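Local coordinates for capsid protein (Macrobrachium rosenbergii nodavirus, PDB 5YKU) that forms the protruding domain of the nodavirus capsid, which probably pairs with a second copy to build the dimeric spikes on the particle surface, at residues F42-Y47 with G70-F75; C59-N64 with A96-V101; Y11-I16 with R116-I121; T34-N39 with I86-N91; W19-E24 with P110-Y115. All blocks are in the same frame, centred on the assembly; numbering follows the deposited sequence.

Following the chain from its N terminus, contact 3 closes the longest loop, returning strand 114-121 to strand 10-18. Contact 5 closes the next one inside it, from the segment after strand 10-18 to the approach to strand 114-121. Both enclose the other three. Contact 4 joins the loop before strand 41-47 to the end of strand 81-89, and contact 1, between strands 41-47 and 69-75, is nested within it. Contact 2 pairs strands 57-63 and 96-104, and its segments alternate along the chain with those of contacts 1 and 4. Contacts 4 and 5 lie on opposite sides of the chain's centre; contact 1, near the middle, touches all four others.

Contact 1 of 5, residues F42-Y47 with G70-F75; sequences FIIVPY and GSISYF
Pro-46 is wedged between Ile-72 and Tyr-74, and this is where the two strands pack tightly. Its CB lies 3.4 Å from Tyr-74 CE1 and 3.7 Å from Ile-72 CG2, the ring meeting the isoleucine at a slant. A proline suits the place: it offers a compact apolar surface and has no N-H that would need a partner. Ile-72 CD1 reaches to 3.6 Å from Ile-44 O, and the side chain crosses that of Ile-44, whose CG2 is 4.2 Å from the same CD1, at nearly a right angle. The segments 42-47 and 70-75 run almost parallel, 12° apart, but their axes come no closer than 7.4 Å. In the jelly-roll order of this domain strand 81-89 lies between them, so they meet through side chains and not as paired strands. Tyr-74 has CG anti to its carbonyl carbon (chi1 -59°), which brings CE1 up against Pro-46; Tyr-47 O lies in the ring plane at the edge, 3.9 Å from CE1. The Tyr-74 hydroxyl hydrogen-bonds Gln-114 O, while the ring stacks on Tyr-113. The looser side is that of Val-45 and Ser-73, whose CB atoms point away from the opposing strand and which remain partly exposed.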
# COMPACT_ATOMS: atom_id res chain seq x y z
N PHE A 42 8.00 7.38 4.76
CA PHE A 42 6.82 7.48 3.90
C PHE A 42 5.58 7.22 4.68
O PHE A 42 5.56 6.56 5.78
CB PHE A 42 6.90 6.43 2.82
CG PHE A 42 8.08 6.58 1.92
CD1 PHE A 42 7.98 7.43 0.81
CD2 PHE A 42 9.28 5.90 2.14
CE1 PHE A 42 9.07 7.55 -0.08
CE2 PHE A 42 10.36 6.05 1.30
CZ PHE A 42 10.28 6.88 0.16
N ILE A 43 4.45 7.63 4.09
CA ILE A 43 3.10 7.11 4.42
C ILE A 43 2.55 6.47 3.18
O ILE A 43 2.63 7.08 2.10
CB ILE A 43 2.21 8.30 4.87
CG1 ILE A 43 2.58 8.89 6.16
CG2 ILE A 43 0.74 7.82 5.00
CD1 ILE A 43 2.39 8.01 7.39
N ILE A 44 1.97 5.31 3.27
CA ILE A 44 1.20 4.69 2.15
C ILE A 44 -0.27 4.63 2.58
O ILE A 44 -0.58 4.23 3.73
CB ILE A 44 1.81 3.31 1.81
CG1 ILE A 44 1.10 2.67 0.62
CG2 ILE A 44 1.87 2.36 3.01
CD1 ILE A 44 1.81 1.47 0.11
N VAL A 45 -1.09 5.03 1.66
CA VAL A 45 -2.54 5.03 1.85
C VAL A 45 -3.24 4.31 0.74
O VAL A 45 -2.70 4.22 -0.38
CB VAL A 45 -3.14 6.47 1.91
CG1 VAL A 45 -2.55 7.20 3.07
CG2 VAL A 45 -2.92 7.25 0.62
N PRO A 46 -4.36 3.70 0.97
CA PRO A 46 -5.18 3.13 -0.09
C PRO A 46 -5.84 4.18 -0.89
O PRO A 46 -6.16 5.25 -0.38
CB PRO A 46 -6.17 2.26 0.66
CG PRO A 46 -6.37 3.01 1.98
CD PRO A 46 -5.04 3.62 2.27
N TYR A 47 -6.11 3.90 -2.13
CA TYR A 47 -7.07 4.69 -2.95
C TYR A 47 -7.87 3.71 -3.74
O TYR A 47 -7.56 2.50 -3.77
CB TYR A 47 -6.40 5.78 -3.81
CG TYR A 47 -5.74 5.31 -5.09
CD1 TYR A 47 -6.48 5.34 -6.29
CD2 TYR A 47 -4.44 4.89 -5.18
CE1 TYR A 47 -5.93 4.95 -7.49
CE2 TYR A 47 -3.87 4.48 -6.34
CZ TYR A 47 -4.65 4.50 -7.48
OH TYR A 47 -4.04 4.07 -8.69
N GLY A 70 0.80 0.31 11.23
CA GLY A 70 -0.48 0.54 10.63
C GLY A 70 -0.99 -0.64 9.88
O GLY A 70 -0.36 -1.69 9.73
N SER A 71 -2.19 -0.49 9.34
CA SER A 71 -2.84 -1.47 8.51
C SER A 71 -3.70 -0.80 7.51
O SER A 71 -4.20 0.30 7.79
CB SER A 71 -3.65 -2.42 9.40
OG SER A 71 -4.35 -3.48 8.82
N ILE A 72 -3.83 -1.40 6.36
CA ILE A 72 -4.68 -0.94 5.28
C ILE A 72 -5.77 -1.99 4.97
O ILE A 72 -5.47 -3.18 4.93
CB ILE A 72 -3.89 -0.59 4.01
CG1 ILE A 72 -3.03 0.60 4.25
CG2 ILE A 72 -4.80 -0.37 2.82
CD1 ILE A 72 -2.06 0.98 3.18
N SER A 73 -7.01 -1.51 4.79
CA SER A 73 -8.12 -2.37 4.51
C SER A 73 -8.79 -2.02 3.24
O SER A 73 -9.16 -0.83 3.01
CB SER A 73 -9.15 -2.29 5.60
OG SER A 73 -8.71 -2.91 6.80
N TYR A 74 -9.09 -3.01 2.36
CA TYR A 74 -9.90 -2.88 1.18
C TYR A 74 -11.09 -3.79 1.26
O TYR A 74 -10.95 -4.96 1.64
CB TYR A 74 -9.14 -3.22 -0.07
CG TYR A 74 -7.90 -2.39 -0.32
CD1 TYR A 74 -7.96 -1.20 -1.06
CD2 TYR A 74 -6.69 -2.83 0.13
CE1 TYR A 74 -6.81 -0.46 -1.29
CE2 TYR A 74 -5.53 -2.11 -0.13
CZ TYR A 74 -5.59 -0.93 -0.84
OH TYR A 74 -4.44 -0.19 -1.07
N PHE A 75 -12.24 -3.34 0.79
CA PHE A 75 -13.44 -4.21 0.59
C PHE A 75 -14.29 -3.55 -0.39
O PHE A 75 -14.52 -2.33 -0.30
CB PHE A 75 -14.19 -4.44 1.90
CG PHE A 75 -15.15 -5.59 1.84
CD1 PHE A 75 -14.66 -6.87 1.68
CD2 PHE A 75 -16.47 -5.44 1.86
CE1 PHE A 75 -15.49 -7.98 1.71
CE2 PHE A 75 -17.34 -6.56 1.82
CZ PHE A 75 -16.85 -7.81 1.81

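Contact 2 of 5, residues C59-N64 with A96-V101; sequences CTITCN and ATFTLV
Thr-99 OG1 donates a hydrogen bond to Asn-64 OD1 at 2.7 Å, in the plane of the amide and on a lone pair, the C=O...O angle being 120°. The two side chains cross at about a right angle, and the asparagine, just past the end of strand 57-63, is also fixed through its backbone, with Asn-64 N bonded to Thr-97 O at 2.8 Å. Reciprocal backbone bonds join Thr-62 with Thr-99 and Thr-60 with Val-101. Beside them one water donates to Thr-99 O and hydrogen-bonds Thr-62 OG1, 2.7 Å away, and a second links Thr-60 OG1 to Val-101 O in the same manner; threonine suits this wetter face, since its hydroxyl can hold water and its beta-branched side chain fits an extended strand. The opposite face is apolar. Cys-63 SG, anti to its backbone N (chi1 -178°), sits over one face of the Phe-98 ring, 4.2 Å from the centroid, and Cys-63 CB touches Phe-98 CE2 at 3.6 Å. Ile-61 and Leu-100 lie side by side, with Ile-61 CD1 3.7 Å from Leu-100 CD2. This is regular antiparallel pairing between the fourth and seventh strands, the neighbours E and H in the CHEF half of a jelly roll.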
# COMPACT_ATOMS: atom_id res chain seq x y z
N CYS A 59 -9.16 -7.39 1.40
CA CYS A 59 -7.71 -7.44 1.50
C CYS A 59 -7.25 -6.59 2.66
O CYS A 59 -7.76 -5.47 2.82
CB CYS A 59 -7.13 -6.88 0.16
SG CYS A 59 -5.31 -6.74 0.19
N THR A 60 -6.36 -7.12 3.43
CA THR A 60 -5.76 -6.42 4.57
C THR A 60 -4.28 -6.42 4.45
O THR A 60 -3.68 -7.52 4.13
CB THR A 60 -6.17 -7.07 5.90
OG1 THR A 60 -7.58 -7.27 5.94
CG2 THR A 60 -5.78 -6.26 7.06
N ILE A 61 -3.61 -5.32 4.66
CA ILE A 61 -2.17 -5.17 4.42
C ILE A 61 -1.51 -4.61 5.61
O ILE A 61 -1.98 -3.64 6.21
CB ILE A 61 -1.90 -4.29 3.19
CG1 ILE A 61 -2.78 -4.91 2.06
CG2 ILE A 61 -0.40 -4.19 2.93
CD1 ILE A 61 -2.46 -4.33 0.78
N THR A 62 -0.34 -5.20 5.96
CA THR A 62 0.55 -4.65 6.95
C THR A 62 1.97 -4.61 6.36
O THR A 62 2.22 -5.28 5.33
CB THR A 62 0.50 -5.47 8.25
OG1 THR A 62 0.88 -6.83 7.95
CG2 THR A 62 -0.81 -5.41 8.92
N CYS A 63 2.88 -3.91 7.00
CA CYS A 63 4.27 -3.80 6.52
C CYS A 63 5.23 -4.53 7.44
O CYS A 63 5.07 -4.45 8.67
CB CYS A 63 4.64 -2.33 6.46
SG CYS A 63 6.28 -1.99 5.83
N ASN A 64 6.14 -5.26 6.85
CA ASN A 64 7.09 -6.10 7.61
C ASN A 64 8.30 -5.34 8.00
O ASN A 64 9.09 -5.89 8.77
CB ASN A 64 7.55 -7.26 6.71
CG ASN A 64 6.51 -8.22 6.33
OD1 ASN A 64 5.37 -8.07 6.47
ND2 ASN A 64 7.00 -9.29 5.74
N ALA A 96 10.39 -1.89 0.55
CA ALA A 96 9.65 -2.25 1.75
C ALA A 96 8.78 -3.44 1.43
O ALA A 96 8.15 -3.46 0.37
CB ALA A 96 8.84 -1.06 2.25
N THR A 97 8.73 -4.39 2.32
CA THR A 97 7.96 -5.58 2.14
C THR A 97 6.68 -5.49 2.92
O THR A 97 6.65 -5.10 4.08
CB THR A 97 8.72 -6.81 2.63
OG1 THR A 97 9.94 -6.95 1.86
CG2 THR A 97 7.92 -8.10 2.48
N PHE A 98 5.58 -5.84 2.30
CA PHE A 98 4.21 -5.89 2.86
C PHE A 98 3.65 -7.26 2.83
O PHE A 98 3.94 -8.03 1.91
CB PHE A 98 3.28 -4.94 2.05
CG PHE A 98 3.73 -3.51 2.15
CD1 PHE A 98 4.76 -3.02 1.31
CD2 PHE A 98 3.16 -2.63 3.02
CE1 PHE A 98 5.22 -1.72 1.45
CE2 PHE A 98 3.63 -1.33 3.14
CZ PHE A 98 4.66 -0.87 2.36
N THR A 99 2.85 -7.55 3.83
CA THR A 99 2.10 -8.80 3.91
C THR A 99 0.66 -8.55 3.62
O THR A 99 0.03 -7.66 4.24
CB THR A 99 2.23 -9.46 5.28
OG1 THR A 99 3.63 -9.84 5.42
CG2 THR A 99 1.43 -10.75 5.37
N LEU A 100 0.10 -9.20 2.66
CA LEU A 100 -1.24 -9.15 2.21
C LEU A 100 -2.01 -10.37 2.62
O LEU A 100 -1.55 -11.50 2.44
CB LEU A 100 -1.36 -8.99 0.70
CG LEU A 100 -0.69 -7.73 0.08
CD1 LEU A 100 0.79 -8.03 -0.23
CD2 LEU A 100 -1.41 -7.26 -1.14
N VAL A 101 -3.15 -10.21 3.24
CA VAL A 101 -4.07 -11.28 3.61
C VAL A 101 -5.37 -11.05 2.86
O VAL A 101 -5.99 -9.96 3.05
CB VAL A 101 -4.27 -11.36 5.10
CG1 VAL A 101 -5.30 -12.47 5.44
CG2 VAL A 101 -2.98 -11.51 5.90
O HOH W 1 -8.20 -9.57 4.63
O HOH W 2 -1.05 -8.38 6.82

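Contact 3 of 5, residues Y11-I16 with R116-I121; sequences YNADTI and RIIRAI
In the antiparallel pairing of the first and last strands, Asn-12 and Arg-119 exchange two backbone hydrogen bonds, Asn-12 N to Arg-119 O and Arg-119 N to Asn-12 O, each 2.9 Å long. Toward the other end Ile-117 N bonds Thr-15 O at 2.8 Å. Between these points segment 11-16 holds one residue more than its partner, a beta bulge centred on Ala-13 and Asp-14. The Asn-12 side chain bridges the bulge: its OD1 accepts Asp-14 N at 3.0 Å, an Asx turn. The bulge leaves Ala-13 O turned to Arg-116, whose NH1 donates to it at 2.9 Å, the oxygen lying in the guanidinium plane. A long side chain bent at chi3 (-55°) is what allows this reach. Ile-16 CG2 lies over a guanidinium face, 3.5 Å from NH1 of Arg-116, and a water relays NH1 to Asp-14 OD1. Within the jelly roll both strands belong to the BIDG half. On the outer end Tyr-11 CD1 rests 4.0 Å from Ile-118 CG2.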
# COMPACT_ATOMS: atom_id res chain seq x y z
N TYR A 11 5.43 17.89 -0.60
CA TYR A 11 5.14 16.45 -0.68
C TYR A 11 5.11 16.00 -2.08
O TYR A 11 4.67 16.72 -2.98
CB TYR A 11 3.73 16.21 -0.06
CG TYR A 11 3.54 16.64 1.37
CD1 TYR A 11 3.76 15.79 2.46
CD2 TYR A 11 3.12 17.93 1.66
CE1 TYR A 11 3.52 16.22 3.78
CE2 TYR A 11 2.90 18.36 2.94
CZ TYR A 11 3.06 17.51 3.96
OH TYR A 11 2.82 17.93 5.25
N ASN A 12 5.43 14.74 -2.30
CA ASN A 12 5.17 14.05 -3.52
C ASN A 12 4.15 12.95 -3.14
O ASN A 12 4.51 12.05 -2.36
CB ASN A 12 6.46 13.50 -4.13
CG ASN A 12 6.20 12.80 -5.44
OD1 ASN A 12 5.31 11.99 -5.59
ND2 ASN A 12 6.99 13.13 -6.41
N ALA A 13 2.99 13.03 -3.71
CA ALA A 13 1.93 12.05 -3.52
C ALA A 13 1.53 11.39 -4.81
O ALA A 13 0.43 10.82 -4.96
CB ALA A 13 0.77 12.71 -2.90
N ASP A 14 2.43 11.37 -5.82
CA ASP A 14 2.13 10.84 -7.15
C ASP A 14 2.58 9.43 -7.34
O ASP A 14 2.25 8.89 -8.43
CB ASP A 14 2.61 11.79 -8.28
CG ASP A 14 1.83 13.02 -8.30
OD1 ASP A 14 0.62 12.96 -8.04
OD2 ASP A 14 2.49 14.07 -8.51
N THR A 15 3.32 8.81 -6.48
CA THR A 15 3.67 7.37 -6.65
C THR A 15 2.43 6.56 -6.37
O THR A 15 1.94 6.56 -5.22
CB THR A 15 4.78 7.00 -5.70
OG1 THR A 15 5.95 7.81 -6.01
CG2 THR A 15 5.19 5.55 -5.88
N ILE A 16 1.95 5.88 -7.32
CA ILE A 16 0.79 4.97 -7.23
C ILE A 16 1.18 3.63 -7.72
O ILE A 16 2.14 3.45 -8.54
CB ILE A 16 -0.45 5.52 -7.92
CG1 ILE A 16 -0.15 5.78 -9.43
CG2 ILE A 16 -0.95 6.76 -7.25
CD1 ILE A 16 -1.38 6.06 -10.26
N ARG A 116 -1.23 4.57 -2.84
CA ARG A 116 -0.56 5.88 -3.07
C ARG A 116 0.49 6.06 -2.01
O ARG A 116 0.18 5.92 -0.82
CB ARG A 116 -1.59 6.98 -3.07
CG ARG A 116 -0.96 8.35 -3.30
CD ARG A 116 -2.04 9.46 -3.23
NE ARG A 116 -3.15 9.24 -4.13
CZ ARG A 116 -3.13 9.37 -5.43
NH1 ARG A 116 -2.11 9.86 -6.07
NH2 ARG A 116 -4.27 9.09 -6.08
N ILE A 117 1.67 6.41 -2.42
CA ILE A 117 2.76 6.68 -1.46
C ILE A 117 3.00 8.14 -1.37
O ILE A 117 3.03 8.87 -2.41
CB ILE A 117 4.04 5.93 -1.86
CG1 ILE A 117 3.81 4.43 -1.65
CG2 ILE A 117 5.24 6.43 -1.04
CD1 ILE A 117 4.90 3.51 -2.08
N ILE A 118 3.02 8.65 -0.15
CA ILE A 118 3.24 10.05 0.16
C ILE A 118 4.62 10.21 0.74
O ILE A 118 4.99 9.53 1.77
CB ILE A 118 2.23 10.63 1.10
CG1 ILE A 118 0.86 10.51 0.43
CG2 ILE A 118 2.52 12.07 1.46
CD1 ILE A 118 -0.25 10.70 1.39
N ARG A 119 5.45 11.12 0.19
CA ARG A 119 6.80 11.39 0.63
C ARG A 119 6.98 12.85 0.93
O ARG A 119 6.72 13.69 0.04
CB ARG A 119 7.79 11.02 -0.51
CG ARG A 119 9.23 11.31 -0.18
CD ARG A 119 10.09 11.12 -1.42
NE ARG A 119 11.41 11.71 -1.29
CZ ARG A 119 12.17 12.13 -2.30
NH1 ARG A 119 13.30 12.68 -1.97
NH2 ARG A 119 11.68 12.02 -3.54
N ALA A 120 7.35 13.23 2.13
CA ALA A 120 7.79 14.62 2.45
C ALA A 120 9.21 14.81 1.86
O ALA A 120 10.13 14.06 2.21
CB ALA A 120 7.82 14.82 3.95
N ILE A 121 9.32 15.77 0.97
CA ILE A 121 10.60 16.14 0.36
C ILE A 121 11.23 17.26 1.22
O ILE A 121 10.78 18.40 1.09
CB ILE A 121 10.42 16.48 -1.09
CG1 ILE A 121 9.88 15.22 -1.82
CG2 ILE A 121 11.82 16.84 -1.67
CD1 ILE A 121 9.60 15.43 -3.28
O HOH W 3 5.15 9.61 -3.92
O HOH W 4 -1.37 10.95 -8.64

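Contact 4 of 5, residues T34-N39 with I86-N91; sequences TGLKPN and ISFQAN
A single water is gripped by three groups that join the loop to the end of the strand: it donates to Asn-39 OD1 at 2.7 Å and to Ala-90 O at 2.8 Å, and accepts from Gln-89 NE2 at 3.0 Å. The two amide residues suit this solvent-exposed edge, one supplying an acceptor and the other an N-H. Asn-39 N also bonds Asn-91 O at 3.1 Å, though the donor stands above the carbonyl plane and not on a lone pair. Asn-39 has left-handed backbone angles (phi 69°), a conformation asparagine tolerates better than most residues. Gln-89, with CG anti to the backbone N (chi1 -176°), passes its aliphatic part against the loop, CG lying 3.3 Å from Asn-39 O. Deeper in, side-chain packing takes over. Ala-90 CB fits 4.0 Å from Leu-36 CB and 3.6 Å from the neighbouring backbone atom Lys-37 O, where a small side chain lets the loop come close. Leu-36 CD1 meets the Phe-88 ring at its edge, in plane, 3.8 Å from CE2, the side chains crossing at about a right angle. The segments 34-39 and 86-91 thus close one end of the jelly roll, where the loop leading into the third strand folds over the core beside the end of the sixth.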
# COMPACT_ATOMS: atom_id res chain seq x y z
N THR A 34 9.38 -1.33 -4.52
CA THR A 34 10.79 -1.04 -4.85
C THR A 34 10.88 0.34 -5.49
O THR A 34 9.89 0.98 -5.78
CB THR A 34 11.34 -2.18 -5.70
OG1 THR A 34 12.77 -2.14 -5.84
CG2 THR A 34 10.74 -2.01 -7.09
N GLY A 35 12.14 0.80 -5.62
CA GLY A 35 12.38 2.05 -6.25
C GLY A 35 12.21 3.27 -5.38
O GLY A 35 12.00 4.38 -5.86
N LEU A 36 12.13 3.10 -4.07
CA LEU A 36 11.93 4.21 -3.11
C LEU A 36 13.28 4.73 -2.72
O LEU A 36 14.29 4.02 -2.81
CB LEU A 36 11.22 3.70 -1.88
CG LEU A 36 9.87 3.10 -2.12
CD1 LEU A 36 9.37 2.45 -0.81
CD2 LEU A 36 8.89 4.10 -2.63
N LYS A 37 13.36 5.98 -2.28
CA LYS A 37 14.64 6.50 -1.83
C LYS A 37 15.10 5.69 -0.65
O LYS A 37 14.40 5.63 0.38
CB LYS A 37 14.59 8.00 -1.51
CG LYS A 37 15.88 8.61 -1.24
CD LYS A 37 15.78 10.14 -1.12
CE LYS A 37 17.16 10.73 -1.03
NZ LYS A 37 17.95 10.35 0.12
N PRO A 38 16.32 5.13 -0.64
CA PRO A 38 16.69 4.34 0.48
C PRO A 38 16.67 5.11 1.80
O PRO A 38 17.10 6.28 1.88
CB PRO A 38 18.09 3.86 0.15
CG PRO A 38 18.08 3.82 -1.37
CD PRO A 38 17.27 4.99 -1.80
N ASN A 39 16.15 4.44 2.79
CA ASN A 39 16.06 4.99 4.17
C ASN A 39 15.06 6.15 4.35
O ASN A 39 14.96 6.65 5.46
CB ASN A 39 17.44 5.37 4.76
CG ASN A 39 18.44 4.25 4.51
OD1 ASN A 39 18.26 3.14 4.87
ND2 ASN A 39 19.49 4.62 3.78
N ILE A 86 -0.23 3.06 6.41
CA ILE A 86 1.00 2.52 7.10
C ILE A 86 2.06 3.59 7.07
O ILE A 86 2.31 4.19 5.99
CB ILE A 86 1.46 1.25 6.43
CG1 ILE A 86 0.37 0.14 6.55
CG2 ILE A 86 2.77 0.77 7.00
CD1 ILE A 86 0.54 -1.02 5.63
N SER A 87 2.75 3.84 8.17
CA SER A 87 3.97 4.59 8.23
C SER A 87 5.11 3.65 8.20
O SER A 87 5.11 2.67 8.95
CB SER A 87 3.97 5.39 9.48
OG SER A 87 3.99 4.56 10.58
N PHE A 88 6.07 3.90 7.33
CA PHE A 88 7.21 3.02 7.20
C PHE A 88 8.40 3.76 6.67
O PHE A 88 8.30 4.80 6.04
CB PHE A 88 6.89 1.80 6.30
CG PHE A 88 6.76 2.15 4.85
CD1 PHE A 88 5.60 2.67 4.34
CD2 PHE A 88 7.83 1.96 4.02
CE1 PHE A 88 5.53 3.03 2.96
CE2 PHE A 88 7.74 2.34 2.67
CZ PHE A 88 6.60 2.88 2.16
N GLN A 89 9.56 3.15 6.83
CA GLN A 89 10.81 3.64 6.30
C GLN A 89 11.29 2.62 5.29
O GLN A 89 11.27 1.41 5.55
CB GLN A 89 11.84 3.79 7.42
CG GLN A 89 13.19 4.37 7.03
CD GLN A 89 13.97 4.62 8.30
OE1 GLN A 89 13.42 4.95 9.34
NE2 GLN A 89 15.16 4.20 8.26
N ALA A 90 11.65 3.08 4.08
CA ALA A 90 12.28 2.18 3.09
C ALA A 90 13.60 1.67 3.70
O ALA A 90 14.30 2.37 4.42
CB ALA A 90 12.53 2.85 1.76
N ASN A 91 13.95 0.44 3.29
CA ASN A 91 15.22 -0.17 3.74
C ASN A 91 16.37 0.45 2.96
O ASN A 91 16.23 1.37 2.16
CB ASN A 91 15.09 -1.67 3.70
CG ASN A 91 15.11 -2.22 2.31
OD1 ASN A 91 15.38 -1.52 1.33
ND2 ASN A 91 14.79 -3.51 2.23
O HOH W 5 16.22 2.17 6.39

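Contact 5 of 5, residues W19-E24 with P110-Y115; sequences WVPPTE and PKPYQY
Tyr-115 lays its CD2 over the face of the Trp-19 indole, 3.5 Å from CE2 and above the middle of the ring system. The six-membered ring of Trp-19 and the Tyr-115 ring have centroids 4.6 Å apart and planes inclined at 49°, an oblique aromatic pair. With CG placed between its backbone N and carbonyl carbon (chi1 71°), the tyrosine reaches the indole, whose broad face suits it. Further along, prolines pack on prolines: Pro-21 CG lies 3.8 Å from Pro-112 CG, and Pro-21 CB 3.9 Å from Pro-110 CG. Their rigid rings suit extended loops that run roughly antiparallel without pairing as strands. The polar edge begins with Trp-19 N, which donates to Tyr-113 O at 2.8 Å. Here Pro-112 CB packs 3.4 Å from Trp-19 O, and that oxygen accepts a hydrogen bond from a water at 2.8 Å; the water in turn accepts from Tyr-113 N. Trp-19 NE1 hydrogen-bonds the Tyr-74 hydroxyl of strand 69-75, and the indole meets Phe-98 of strand 96-104 edge-to-face and touches Ile-44 of strand 41-47, while Tyr-115 packs on Ile-33 of strand 26-33, so the aromatic pair lies in the interior between the two sheets of the jelly roll.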
# COMPACT_ATOMS: atom_id res chain seq x y z
N TRP A 19 -1.42 -3.52 -5.89
CA TRP A 19 -1.12 -4.75 -5.17
C TRP A 19 -1.39 -5.95 -6.07
O TRP A 19 -2.46 -6.03 -6.68
CB TRP A 19 -2.04 -4.85 -3.91
CG TRP A 19 -1.84 -3.76 -2.93
CD1 TRP A 19 -2.76 -2.81 -2.59
CD2 TRP A 19 -0.67 -3.46 -2.16
NE1 TRP A 19 -2.25 -1.96 -1.66
CE2 TRP A 19 -0.95 -2.32 -1.36
CE3 TRP A 19 0.61 -4.01 -2.08
CZ2 TRP A 19 -0.05 -1.77 -0.48
CZ3 TRP A 19 1.51 -3.48 -1.20
CH2 TRP A 19 1.20 -2.40 -0.37
N VAL A 20 -0.43 -6.85 -6.17
CA VAL A 20 -0.64 -8.03 -6.98
C VAL A 20 -1.90 -8.79 -6.53
O VAL A 20 -1.98 -9.06 -5.32
CB VAL A 20 0.59 -8.89 -6.87
CG1 VAL A 20 0.40 -10.21 -7.63
CG2 VAL A 20 1.86 -8.21 -7.43
N PRO A 21 -2.80 -9.14 -7.41
CA PRO A 21 -3.99 -9.89 -6.98
C PRO A 21 -3.69 -11.30 -6.53
O PRO A 21 -2.70 -11.91 -6.97
CB PRO A 21 -4.87 -9.88 -8.16
CG PRO A 21 -4.40 -8.73 -9.03
CD PRO A 21 -2.93 -8.72 -8.81
N PRO A 22 -4.48 -11.84 -5.66
CA PRO A 22 -4.34 -13.24 -5.27
C PRO A 22 -4.76 -14.13 -6.42
O PRO A 22 -5.43 -13.78 -7.35
CB PRO A 22 -5.37 -13.40 -4.10
CG PRO A 22 -6.42 -12.43 -4.41
CD PRO A 22 -5.70 -11.22 -5.06
N THR A 23 -4.27 -15.38 -6.31
CA THR A 23 -4.60 -16.45 -7.28
C THR A 23 -5.51 -17.48 -6.67
O THR A 23 -5.81 -18.41 -7.39
CB THR A 23 -3.32 -17.17 -7.75
OG1 THR A 23 -2.58 -17.67 -6.67
CG2 THR A 23 -2.41 -16.23 -8.52
N GLU A 24 -5.83 -17.32 -5.43
CA GLU A 24 -6.73 -18.28 -4.69
C GLU A 24 -7.70 -17.41 -3.87
O GLU A 24 -7.45 -16.22 -3.62
CB GLU A 24 -5.96 -19.23 -3.78
CG GLU A 24 -5.00 -20.15 -4.53
CD GLU A 24 -5.72 -21.14 -5.38
OE1 GLU A 24 -6.80 -21.65 -5.05
OE2 GLU A 24 -5.17 -21.62 -6.48
N PRO A 110 -9.32 -11.09 -10.80
CA PRO A 110 -9.56 -10.03 -9.84
C PRO A 110 -8.78 -8.76 -10.18
O PRO A 110 -7.62 -8.85 -10.53
CB PRO A 110 -9.03 -10.66 -8.56
CG PRO A 110 -8.16 -11.72 -9.00
CD PRO A 110 -8.69 -12.23 -10.22
N LYS A 111 -9.46 -7.63 -10.04
CA LYS A 111 -8.78 -6.36 -10.30
C LYS A 111 -7.89 -5.98 -9.12
O LYS A 111 -8.31 -6.18 -7.95
CB LYS A 111 -9.75 -5.26 -10.56
CG LYS A 111 -10.65 -5.58 -11.77
CD LYS A 111 -11.54 -4.46 -12.10
CE LYS A 111 -12.43 -4.77 -13.32
NZ LYS A 111 -13.49 -5.76 -12.99
N PRO A 112 -6.74 -5.43 -9.31
CA PRO A 112 -5.87 -5.07 -8.19
C PRO A 112 -6.49 -3.99 -7.31
O PRO A 112 -7.22 -3.12 -7.77
CB PRO A 112 -4.61 -4.55 -8.82
CG PRO A 112 -4.61 -5.15 -10.25
CD PRO A 112 -6.02 -5.30 -10.63
N TYR A 113 -6.19 -4.09 -6.02
CA TYR A 113 -6.36 -2.94 -5.15
C TYR A 113 -5.15 -2.06 -5.32
O TYR A 113 -4.07 -2.48 -5.82
CB TYR A 113 -6.59 -3.42 -3.73
CG TYR A 113 -8.00 -3.98 -3.54
CD1 TYR A 113 -9.09 -3.14 -3.76
CD2 TYR A 113 -8.23 -5.26 -3.12
CE1 TYR A 113 -10.43 -3.60 -3.58
CE2 TYR A 113 -9.55 -5.74 -2.94
CZ TYR A 113 -10.61 -4.90 -3.19
OH TYR A 113 -11.90 -5.30 -3.03
N GLN A 114 -5.29 -0.79 -4.91
CA GLN A 114 -4.43 0.33 -5.36
C GLN A 114 -3.93 1.13 -4.21
O GLN A 114 -4.63 1.34 -3.22
CB GLN A 114 -5.27 1.22 -6.28
CG GLN A 114 -5.77 0.46 -7.55
CD GLN A 114 -7.03 1.07 -8.08
OE1 GLN A 114 -8.06 1.19 -7.37
NE2 GLN A 114 -7.08 1.43 -9.33
N TYR A 115 -2.72 1.61 -4.30
CA TYR A 115 -2.07 2.35 -3.25
C TYR A 115 -1.39 3.59 -3.76
O TYR A 115 -1.05 3.73 -4.93
CB TYR A 115 -1.07 1.45 -2.48
CG TYR A 115 0.16 1.10 -3.27
CD1 TYR A 115 1.19 2.00 -3.48
CD2 TYR A 115 0.30 -0.19 -3.79
CE1 TYR A 115 2.34 1.56 -4.18
CE2 TYR A 115 1.35 -0.57 -4.54
CZ TYR A 115 2.38 0.31 -4.71
OH TYR A 115 3.49 -0.10 -5.48
O HOH W 6 -4.83 -6.65 -5.37